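Local coordinates for protein geranyltranstransferase (Agrobacterium tumefaciens, PDB 2H8O) that probably joins geranyl diphosphate and isopentenyl diphosphate into farnesyl diphosphate, as a mainly helical prenyl transferase of the polyprenyl synthetase family, at residues F39-R42 against L43-N46; K86-R89 against P90-V93. One frame throughout, in Å; residues are numbered along the deposited sequence.

Contact 1 (F39-R42 against L43-N46); sequences FETR and LREN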
loop_
_atom_site.group_PDB
_atom_site.type_symbol
_atom_site.label_atom_id
_atom_site.label_comp_id
_atom_site.label_asym_id
_atom_site.label_seq_id
_atom_site.Cartn_x
_atom_site.Cartn_y
_atom_site.Cartn_z
ATOM N N PHE A 39 7.611 30.389 9.055
ATOM C CA PHE A 39 7.289 29.186 8.299
ATOM C C PHE A 39 8.541 28.430 7.849
ATOM O O PHE A 39 8.618 27.225 8.047
ATOM C CB PHE A 39 6.417 29.493 7.077
ATOM C CG PHE A 39 6.331 28.348 6.119
ATOM C CD1 PHE A 39 5.462 27.301 6.349
ATOM C CD2 PHE A 39 7.163 28.286 5.024
ATOM C CE1 PHE A 39 5.389 26.237 5.483
ATOM C CE2 PHE A 39 7.107 27.209 4.157
ATOM C CZ PHE A 39 6.224 26.186 4.384
ATOM N N GLU A 40 9.497 29.132 7.238
ATOM C CA GLU A 40 10.666 28.466 6.635
ATOM C C GLU A 40 11.437 27.713 7.701
ATOM O O GLU A 40 11.909 26.596 7.473
ATOM C CB GLU A 40 11.597 29.479 5.972
ATOM C CG GLU A 40 10.955 30.303 4.846
ATOM C CD GLU A 40 11.442 29.909 3.467
ATOM O OE1 GLU A 40 10.913 28.913 2.924
ATOM O OE2 GLU A 40 12.334 30.603 2.920
ATOM N N THR A 41 11.570 28.344 8.862
ATOM C CA THR A 41 12.277 27.765 9.992
ATOM C C THR A 41 11.546 26.532 10.523
ATOM O O THR A 41 12.173 25.489 10.757
ATOM C CB THR A 41 12.472 28.825 11.116
ATOM O OG1 THR A 41 13.316 29.879 10.634
ATOM C CG2 THR A 41 13.137 28.232 12.355
ATOM N N ARG A 42 10.235 26.628 10.701
ATOM C CA ARG A 42 9.466 25.475 11.154
ATOM C C ARG A 42 9.462 24.365 10.109
ATOM O O ARG A 42 9.476 23.193 10.462
ATOM C CB ARG A 42 8.040 25.866 11.536
ATOM C CG ARG A 42 7.206 24.702 12.081
ATOM C CD ARG A 42 7.800 24.052 13.319
ATOM N NE ARG A 42 7.942 25.063 14.353
ATOM C CZ ARG A 42 6.954 25.494 15.131
ATOM N NH1 ARG A 42 5.742 24.977 15.048
ATOM N NH2 ARG A 42 7.190 26.443 16.021
ATOM N N LEU A 43 9.417 24.729 8.825
ATOM C CA LEU A 43 9.492 23.718 7.746
ATOM C C LEU A 43 10.781 22.899 7.881
ATOM O O LEU A 43 10.764 21.669 7.799
ATOM C CB LEU A 43 9.418 24.375 6.358
ATOM C CG LEU A 43 9.416 23.385 5.176
ATOM C CD1 LEU A 43 8.187 22.469 5.186
ATOM C CD2 LEU A 43 9.510 24.144 3.865
ATOM N N ARG A 44 11.892 23.596 8.067
ATOM C CA ARG A 44 13.199 22.938 8.249
ATOM C C ARG A 44 13.252 22.105 9.526
ATOM O O ARG A 44 13.817 21.004 9.521
ATOM C CB ARG A 44 14.346 23.944 8.221
ATOM C CG ARG A 44 14.594 24.601 6.865
ATOM C CD ARG A 44 15.883 25.415 6.816
ATOM N NE ARG A 44 16.117 26.233 8.012
ATOM C CZ ARG A 44 15.818 27.526 8.147
ATOM N NH1 ARG A 44 15.245 28.235 7.175
ATOM N NH2 ARG A 44 16.090 28.118 9.298
ATOM N N GLU A 45 12.675 22.616 10.613
ATOM C CA GLU A 45 12.622 21.891 11.893
ATOM C C GLU A 45 11.825 20.615 11.773
ATOM O O GLU A 45 12.257 19.547 12.231
ATOM C CB GLU A 45 11.977 22.734 13.005
ATOM C CG GLU A 45 12.796 23.847 13.510
ATOM C CD GLU A 45 11.997 24.891 14.332
ATOM O OE1 GLU A 45 10.839 24.647 14.738
ATOM O OE2 GLU A 45 12.556 25.968 14.569
ATOM N N ASN A 46 10.638 20.734 11.190
ATOM C CA ASN A 46 9.780 19.580 11.024
ATOM C C ASN A 46 10.387 18.609 10.035
ATOM O O ASN A 46 10.212 17.412 10.175
ATOM C CB ASN A 46 8.333 19.987 10.648
ATOM C CG ASN A 46 7.604 20.605 11.825
ATOM O OD1 ASN A 46 8.056 20.493 12.982
ATOM N ND2 ASN A 46 6.472 21.273 11.550
#
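Two successive turns near the start of the first modelled helix, 34-57, meet here, and Arg42 has the most extensive side-chain contacts. Its CG stands anti to the backbone N (chi1 -177°), and bends at chi2 and chi3 fold the chain over the next turn. Arg42 NE reaches Glu45 OE1 at 3.0 Å in a salt bridge. The oxygen is met on its syn side but well out of the carboxylate plane, and the bond is bent at the hydrogen (134°), although guanidinium and carboxylate planes lie 22° apart. The aliphatic part of the arginine crosses the amide of Asn46, Arg42 CG lying 3.5 Å from Asn46 ND2. Glu95 gathers the polar ends: its OE2 takes a salt bridge from Arg42 NH1 and a hydrogen bond from Asn46 ND2. Three residues back along the helix, Phe39 and Leu43 lie side by side, with Phe39 CZ 3.9 Å from Leu43 CD2 and Leu43 CB over one ring face near the rim. Towards solvent, the guanidinium of Arg44 turns a face to Thr41 CA. Backbone bonds from Leu43 N to Phe39 O (2.7 Å) through Asn46 N to Arg42 O (2.8 Å) complete the i to i+4 pattern of an amphipathic alpha-helix.

Contact 2 (K86-R89 against P90-V93); sequences KRLR and PFLV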
loop_
_atom_site.group_PDB
_atom_site.type_symbol
_atom_site.label_atom_id
_atom_site.label_comp_id
_atom_site.label_asym_id
_atom_site.label_seq_id
_atom_site.Cartn_x
_atom_site.Cartn_y
_atom_site.Cartn_z
ATOM N N LYS A 86 11.217 18.918 0.368
ATOM C CA LYS A 86 11.263 19.790 1.530
ATOM C C LYS A 86 10.313 19.401 2.687
ATOM O O LYS A 86 10.263 20.104 3.702
ATOM C CB LYS A 86 10.981 21.234 1.090
ATOM C CG LYS A 86 12.014 21.790 0.093
ATOM C CD LYS A 86 13.449 21.478 0.487
ATOM C CE LYS A 86 14.458 22.406 -0.191
ATOM N NZ LYS A 86 14.569 23.723 0.520
ATOM N N ARG A 87 9.595 18.287 2.551
ATOM C CA ARG A 87 8.799 17.719 3.628
ATOM C C ARG A 87 7.580 18.583 4.009
ATOM O O ARG A 87 7.151 18.598 5.151
ATOM C CB ARG A 87 9.647 17.420 4.873
ATOM C CG ARG A 87 11.001 16.810 4.590
ATOM C CD ARG A 87 10.954 15.496 3.810
ATOM N NE ARG A 87 12.309 14.992 3.654
ATOM C CZ ARG A 87 12.677 13.958 2.899
ATOM N NH1 ARG A 87 11.790 13.288 2.183
ATOM N NH2 ARG A 87 13.964 13.625 2.848
ATOM N N LEU A 88 6.976 19.224 3.021
ATOM C CA LEU A 88 5.742 19.980 3.259
ATOM C C LEU A 88 4.621 19.109 3.810
ATOM O O LEU A 88 3.838 19.550 4.658
ATOM C CB LEU A 88 5.280 20.656 1.968
ATOM C CG LEU A 88 3.980 21.432 2.080
ATOM C CD1 LEU A 88 4.130 22.589 3.054
ATOM C CD2 LEU A 88 3.512 21.914 0.708
ATOM N N ARG A 89 4.481 17.885 3.300
ATOM C CA ARG A 89 3.353 17.054 3.735
ATOM C C ARG A 89 3.442 16.687 5.247
ATOM O O ARG A 89 2.482 16.914 5.993
ATOM C CB ARG A 89 3.175 15.850 2.807
ATOM C CG ARG A 89 2.703 16.331 1.438
ATOM C CD ARG A 89 2.856 15.304 0.338
ATOM N NE ARG A 89 2.622 15.896 -0.984
ATOM C CZ ARG A 89 3.499 16.657 -1.630
ATOM N NH1 ARG A 89 4.698 16.938 -1.102
ATOM N NH2 ARG A 89 3.191 17.144 -2.819
ATOM N N PRO A 90 4.594 16.155 5.707
ATOM C CA PRO A 90 4.754 15.999 7.152
ATOM C C PRO A 90 4.591 17.293 7.955
ATOM O O PRO A 90 4.041 17.265 9.049
ATOM C CB PRO A 90 6.178 15.460 7.311
ATOM C CG PRO A 90 6.681 15.183 6.009
ATOM C CD PRO A 90 5.716 15.565 4.954
ATOM N N PHE A 91 5.072 18.412 7.417
ATOM C CA PHE A 91 4.916 19.695 8.074
ATOM C C PHE A 91 3.441 19.945 8.369
ATOM O O PHE A 91 3.057 20.344 9.485
ATOM C CB PHE A 91 5.481 20.822 7.208
ATOM C CG PHE A 91 5.092 22.180 7.669
ATOM C CD1 PHE A 91 5.909 22.912 8.514
ATOM C CD2 PHE A 91 3.884 22.738 7.271
ATOM C CE1 PHE A 91 5.514 24.185 8.933
ATOM C CE2 PHE A 91 3.508 23.999 7.703
ATOM C CZ PHE A 91 4.315 24.706 8.515
ATOM N N LEU A 92 2.602 19.711 7.356
ATOM C CA LEU A 92 1.177 19.992 7.482
ATOM C C LEU A 92 0.508 19.070 8.510
ATOM O O LEU A 92 -0.345 19.512 9.304
ATOM C CB LEU A 92 0.480 19.908 6.116
ATOM C CG LEU A 92 0.863 21.017 5.119
ATOM C CD1 LEU A 92 0.409 20.649 3.702
ATOM C CD2 LEU A 92 0.292 22.366 5.545
ATOM N N VAL A 93 0.897 17.800 8.530
ATOM C CA VAL A 93 0.390 16.870 9.545
ATOM C C VAL A 93 0.767 17.339 10.968
ATOM O O VAL A 93 -0.095 17.505 11.866
ATOM C CB VAL A 93 0.881 15.443 9.314
ATOM C CG1 VAL A 93 0.377 14.540 10.448
ATOM C CG2 VAL A 93 0.419 14.918 7.938
#
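Arg87, the N-cap residue of helix 88-99, and Phe91 open the first turn: Phe91 N donates to Arg87 O at 3.1 Å, the first of three i to i+4 bonds; Leu92 N to Leu88 O (3.0 Å) and Val93 N to Arg89 O (3.1 Å) follow. Pro90 has no N-H to give, which a first-turn position tolerates, and its ring packs back on the cap, with Pro90 CG 3.9 Å from Arg87 CB. Among the apolar contacts, Leu88 and Leu92 cross one another, Leu88 CG meeting Leu92 CD1 at 4.0 Å. Leu88 CD1 also comes within 4.2 Å of Phe91 CD2. With CG anti to the backbone N (chi1 167°), the Phe91 ring has the carbonyl oxygen of Leu88 at its edge. The Arg87 guanidinium leads away from the turn and makes salt bridges from NE to Glu51 and from NH1 to Glu115, and a hydrogen bond from NH2 to the carbonyl oxygen of Val81. Around this buried helix start, Pro90 touches helices 34-57 and 104-125, Phe91 touches helices 34-57 and 321-331, and Leu92 touches helices 211-237 and 321-331.

From the N terminus, contact 1 (39-46) comes first, in helix 34-57; the chain then runs through helix 71-82 before contact 2 (86-93) opens helix 88-99. Each joins adjacent turns, so neither closes a long loop, and the two neither nest nor cross. The centres of contact 1 and contact 2 lie about 9 Å apart, and they touch. Phe91 is the main bridge: its ring meets that of Phe39 edge-to-face, Phe39 CE1 lying 3.6 Å from Phe91 CZ, while Arg42 CG comes near its rim at CE1 and Asn46 ND2 over the rim at CD1. Leu43 CD1 packs on Lys86 O at 3.5 Å. Together they seat helix 34-57 on helix 88-99, with helix 321-331 touching both.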